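Local coordinates for protein poly-beta-1,6-N-acetyl-D-glucosamine N-deacetylase (Aggregatibacter actinomycetemcomitans, PDB 4U10) that probably removes N-acetyl groups from poly-beta-1,6-N-acetyl-D-glucosamine through its metal-binding polysaccharide deacetylase domain, the part contained in this chain, at residues Y77-Y81 with N82-P86; V123-T126 with W127-R131. One frame throughout, in Å; residues are numbered along the deposited sequence.

Contact 1. Residues Y77-Y81 with N82-P86; sequences YATMY and NVIYP
The first turns of helix 79-91, the helix of a beta-alpha-beta unit in the polysaccharide deacetylase domain, widen locally into a pi-type turn. An ordinary turn comes first, Asn82 N donating to Ala78 O over 3.0 Å. In the widened part Thr79 O takes two bonds: Ile84 N at 2.9 Å, almost on the line of the C=O bond, and Val83 N at 2.9 Å, from 35° above the carbonyl plane. Tyr85 N again reaches five residues back, meeting Met80 O at 2.9 Å, while Pro86, whose N makes no bond to the turn before, marks a kink, its CD 3.5 Å from Tyr81 O. Selenomethionine Met80 bends at chi2 (75°) and crosses Ile84 at about a right angle, its SE lying 3.9 Å from Ile84 CG2. On the outer side, Asn82 OD1 comes to the edge of the Tyr81 ring, 3.5 Å from CD2, with amide and ring planes 74° apart. Met80 and Ile84 turn inward onto Phe73 of strand 68-75, and Thr79 OG1 is hydrogen-bonded to Ser11 OG of strand 3-13. Tyr81 and Tyr85 face helix 127-135, where Tyr81 OH is hydrogen-bonded to Glu132.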
loop_
_atom_site.group_PDB
_atom_site.type_symbol
_atom_site.label_atom_id
_atom_site.label_comp_id
_atom_site.label_asym_id
_atom_site.label_seq_id
_atom_site.Cartn_x
_atom_site.Cartn_y
_atom_site.Cartn_z
ATOM N N TYR A 77 -0.596 2.876 9.146
ATOM C CA TYR A 77 -0.483 2.582 10.634
ATOM C C TYR A 77 0.738 3.203 11.261
ATOM O O TYR A 77 1.803 3.155 10.661
ATOM C CB TYR A 77 -0.496 1.088 10.945
ATOM C CG TYR A 77 -1.712 0.335 10.461
ATOM C CD1 TYR A 77 -3.001 0.604 10.946
ATOM C CD2 TYR A 77 -1.580 -0.637 9.487
ATOM C CE1 TYR A 77 -4.098 -0.121 10.466
ATOM C CE2 TYR A 77 -2.637 -1.324 9.045
ATOM C CZ TYR A 77 -3.902 -1.070 9.525
ATOM O OH TYR A 77 -4.937 -1.861 9.002
ATOM N N ALA A 78 0.579 3.760 12.486
ATOM C CA ALA A 78 1.660 4.322 13.255
ATOM C C ALA A 78 2.850 3.325 13.389
ATOM O O ALA A 78 4.004 3.721 13.491
ATOM C CB ALA A 78 1.174 4.809 14.628
ATOM N N THR A 79 2.588 2.052 13.278
ATOM C CA THR A 79 3.655 1.046 13.307
ATOM C C THR A 79 4.684 1.201 12.215
ATOM O O THR A 79 5.779 0.708 12.374
ATOM C CB THR A 79 3.123 -0.400 13.251
ATOM O OG1 THR A 79 2.299 -0.620 12.078
ATOM C CG2 THR A 79 2.393 -0.691 14.571
HETATM N N MSE A 80 4.302 1.800 11.095
HETATM C CA MSE A 80 5.256 2.152 10.033
HETATM C C MSE A 80 6.386 2.952 10.594
HETATM O O MSE A 80 7.582 2.685 10.348
HETATM C CB MSE A 80 4.567 2.823 8.844
HETATM C CG MSE A 80 5.578 3.173 7.752
HETATM SE SE MSE A 80 6.105 1.553 6.797
HETATM C CE MSE A 80 7.807 2.241 6.109
ATOM N N TYR A 81 6.054 3.979 11.348
ATOM C CA TYR A 81 7.105 4.796 11.914
ATOM C C TYR A 81 7.755 4.199 13.143
ATOM O O TYR A 81 8.976 4.352 13.313
ATOM C CB TYR A 81 6.535 6.151 12.277
ATOM C CG TYR A 81 7.537 7.176 12.792
ATOM C CD1 TYR A 81 8.306 7.932 11.911
ATOM C CD2 TYR A 81 7.638 7.454 14.146
ATOM C CE1 TYR A 81 9.201 8.884 12.379
ATOM C CE2 TYR A 81 8.526 8.422 14.614
ATOM C CZ TYR A 81 9.306 9.118 13.735
ATOM O OH TYR A 81 10.162 10.100 14.186
ATOM N N ASN A 82 6.947 3.576 14.017
ATOM C CA ASN A 82 7.389 3.109 15.334
ATOM C C ASN A 82 8.100 1.752 15.386
ATOM O O ASN A 82 8.836 1.494 16.332
ATOM C CB ASN A 82 6.214 2.988 16.325
ATOM C CG ASN A 82 5.579 4.311 16.624
ATOM O OD1 ASN A 82 6.244 5.350 16.589
ATOM N ND2 ASN A 82 4.255 4.310 16.846
ATOM N N VAL A 83 7.821 0.876 14.431
ATOM C CA VAL A 83 8.287 -0.475 14.479
ATOM C C VAL A 83 9.046 -0.743 13.197
ATOM O O VAL A 83 10.204 -1.104 13.253
ATOM C CB VAL A 83 7.127 -1.471 14.629
ATOM C CG1 VAL A 83 7.621 -2.923 14.509
ATOM C CG2 VAL A 83 6.383 -1.245 15.947
ATOM N N ILE A 84 8.453 -0.454 12.052
ATOM C CA ILE A 84 9.043 -0.860 10.786
ATOM C C ILE A 84 10.266 -0.023 10.416
ATOM O O ILE A 84 11.305 -0.552 10.036
ATOM C CB ILE A 84 7.978 -0.817 9.686
ATOM C CG1 ILE A 84 6.926 -1.887 9.968
ATOM C CG2 ILE A 84 8.599 -1.086 8.325
ATOM C CD1 ILE A 84 5.568 -1.549 9.437
ATOM N N TYR A 85 10.135 1.285 10.498
ATOM C CA TYR A 85 11.105 2.197 9.946
ATOM C C TYR A 85 12.484 2.012 10.571
ATOM O O TYR A 85 13.451 1.860 9.848
ATOM C CB TYR A 85 10.523 3.632 10.027
ATOM C CG TYR A 85 11.439 4.745 9.629
ATOM C CD1 TYR A 85 12.018 4.764 8.390
ATOM C CD2 TYR A 85 11.699 5.826 10.507
ATOM C CE1 TYR A 85 12.880 5.808 8.025
ATOM C CE2 TYR A 85 12.540 6.868 10.150
ATOM C CZ TYR A 85 13.114 6.855 8.920
ATOM O OH TYR A 85 13.942 7.862 8.564
ATOM N N PRO A 86 12.578 1.905 11.909
ATOM C CA PRO A 86 13.887 1.641 12.511
ATOM C C PRO A 86 14.582 0.369 11.923
ATOM O O PRO A 86 15.794 0.382 11.706
ATOM C CB PRO A 86 13.584 1.463 14.000
ATOM C CG PRO A 86 12.213 2.019 14.226
ATOM C CD PRO A 86 11.501 2.009 12.895
#

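Contact 2. Residues V123-T126 with W127-R131; sequences VFVT and WDQVR. Unlike the reference sequence in segment 127-131: Asp128 (reference Glu).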
loop_
_atom_site.group_PDB
_atom_site.type_symbol
_atom_site.label_atom_id
_atom_site.label_comp_id
_atom_site.label_asym_id
_atom_site.label_seq_id
_atom_site.Cartn_x
_atom_site.Cartn_y
_atom_site.Cartn_z
ATOM N N VAL A 123 -3.830 5.577 15.854
ATOM C CA VAL A 123 -3.627 4.386 15.105
ATOM C C VAL A 123 -2.736 4.683 13.881
ATOM O O VAL A 123 -2.006 3.771 13.450
ATOM C CB VAL A 123 -4.958 3.757 14.711
ATOM C CG1 VAL A 123 -4.710 2.517 13.845
ATOM C CG2 VAL A 123 -5.714 3.383 15.985
ATOM N N PHE A 124 -2.758 5.924 13.376
ATOM C CA PHE A 124 -2.045 6.268 12.143
ATOM C C PHE A 124 -0.947 7.264 12.300
ATOM O O PHE A 124 -0.954 8.082 13.232
ATOM C CB PHE A 124 -3.045 6.735 11.077
ATOM C CG PHE A 124 -4.138 5.740 10.839
ATOM C CD1 PHE A 124 -3.900 4.604 10.138
ATOM C CD2 PHE A 124 -5.394 5.884 11.442
ATOM C CE1 PHE A 124 -4.895 3.639 9.978
ATOM C CE2 PHE A 124 -6.394 4.930 11.280
ATOM C CZ PHE A 124 -6.148 3.813 10.553
ATOM N N VAL A 125 -0.022 7.245 11.361
ATOM C CA VAL A 125 1.077 8.214 11.333
ATOM C C VAL A 125 0.591 9.681 11.246
ATOM O O VAL A 125 -0.519 9.930 10.836
ATOM C CB VAL A 125 2.109 7.961 10.190
ATOM C CG1 VAL A 125 2.892 6.656 10.382
ATOM C CG2 VAL A 125 1.476 8.019 8.817
ATOM N N THR A 126 1.456 10.609 11.619
ATOM C CA THR A 126 1.305 12.047 11.326
ATOM C C THR A 126 2.134 12.370 10.073
ATOM O O THR A 126 3.052 11.660 9.736
ATOM C CB THR A 126 1.792 12.907 12.518
ATOM O OG1 THR A 126 3.206 12.787 12.698
ATOM C CG2 THR A 126 1.142 12.517 13.827
ATOM N N TRP A 127 1.839 13.459 9.411
ATOM C CA TRP A 127 2.606 13.864 8.242
ATOM C C TRP A 127 4.084 14.204 8.488
ATOM O O TRP A 127 4.908 14.029 7.582
ATOM C CB TRP A 127 1.929 15.046 7.571
ATOM C CG TRP A 127 0.660 14.724 6.806
ATOM C CD1 TRP A 127 -0.597 15.172 7.084
ATOM C CD2 TRP A 127 0.549 13.921 5.644
ATOM N NE1 TRP A 127 -1.467 14.740 6.154
ATOM C CE2 TRP A 127 -0.815 13.932 5.266
ATOM C CE3 TRP A 127 1.456 13.139 4.910
ATOM C CZ2 TRP A 127 -1.299 13.228 4.151
ATOM C CZ3 TRP A 127 0.992 12.437 3.793
ATOM C CH2 TRP A 127 -0.388 12.493 3.415
ATOM N N ASP A 128 4.393 14.716 9.698
ATOM C CA ASP A 128 5.771 14.953 10.146
ATOM C C ASP A 128 6.520 13.645 10.061
ATOM O O ASP A 128 7.573 13.592 9.507
ATOM C CB ASP A 128 5.869 15.455 11.613
ATOM C CG ASP A 128 5.105 16.799 11.855
ATOM O OD1 ASP A 128 5.190 17.765 11.019
ATOM O OD2 ASP A 128 4.390 16.891 12.898
ATOM N N GLN A 129 5.936 12.582 10.588
ATOM C CA GLN A 129 6.563 11.254 10.503
ATOM C C GLN A 129 6.795 10.770 9.092
ATOM O O GLN A 129 7.813 10.144 8.795
ATOM C CB GLN A 129 5.691 10.308 11.287
ATOM C CG GLN A 129 5.797 10.476 12.755
ATOM C CD GLN A 129 4.720 9.733 13.534
ATOM O OE1 GLN A 129 3.708 9.354 13.007
ATOM N NE2 GLN A 129 4.978 9.489 14.796
ATOM N N VAL A 130 5.865 11.082 8.186
ATOM C CA VAL A 130 5.974 10.685 6.793
ATOM C C VAL A 130 7.088 11.452 6.101
ATOM O O VAL A 130 7.877 10.836 5.303
ATOM C CB VAL A 130 4.675 10.954 6.034
ATOM C CG1 VAL A 130 4.814 10.596 4.553
ATOM C CG2 VAL A 130 3.505 10.230 6.680
ATOM N N ARG A 131 7.133 12.783 6.347
ATOM C CA ARG A 131 8.267 13.611 5.843
ATOM C C ARG A 131 9.650 13.102 6.265
ATOM O O ARG A 131 10.533 13.005 5.436
ATOM C CB ARG A 131 8.109 15.100 6.236
ATOM C CG ARG A 131 7.260 15.916 5.259
ATOM C CD ARG A 131 7.311 17.403 5.648
ATOM N NE ARG A 131 6.678 17.614 6.951
ATOM C CZ ARG A 131 5.384 17.781 7.120
ATOM N NH1 ARG A 131 4.567 17.771 6.048
ATOM N NH2 ARG A 131 4.861 17.943 8.344
#
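The Thr126 N-H stands 37° above the carbonyl plane of the Gln129 side-chain amide, off the lone pairs, yet points almost straight (167°) at OE1, with Thr126 N 2.9 Å from Gln129 OE1. Further along, the Arg131 guanidinium has Trp127 O over the centre of one face, while Asp128 OD1 sits at its edge, 2.7 Å from NH2 in a salt bridge. The amide bond is half of a capping box at the start of helix 127-135. In the other half, Thr126 OG1 accepts a weak bond from Gln129 N at 3.5 Å; chi1 of 67° places this oxygen between the backbone N and carbonyl carbon of Thr126, which brings it to the N-H of Gln129. Gln129 runs extended past CG, and its OE1 thereby also comes 3.3 Å from Val125 CA. The first helical bond follows, Val130 N to Thr126 O at 3.3 Å. Beneath the cap, Val125 CG2 packs on Val130 CG2 at 3.7 Å, the two side chains nearly perpendicular. Both valines lie on Leu104 of helix 101-104; Trp127, hydrogen-bonded through NE1 to Asp105, and Arg131 pack against helix 177-199, and Gln129 touches Tyr81 of helix 79-91.

Contacts 1 and 2 are two neighbouring helix starts, their centres 10 Å apart, and they touch directly. Ala78 N lies 2.8 Å from Val123 O, a probable hydrogen bond that ties the loop before helix 127-135 to the beginning of helix 79-91. Side chains add to the join: Tyr77 CD1 packs on Phe124 CE1 at 3.7 Å, and Tyr81 CD2 lies 3.4 Å from Gln129 NE2, bringing the capping glutamine against helix 79-91. Neither contact supplies a zinc ligand; the side chains of Thr79 and Val125 stay about 12 and 13 Å from a bound zinc ion, and about 8 and 9 Å from the side chain of Asp75, which binds zinc with His144 and His149.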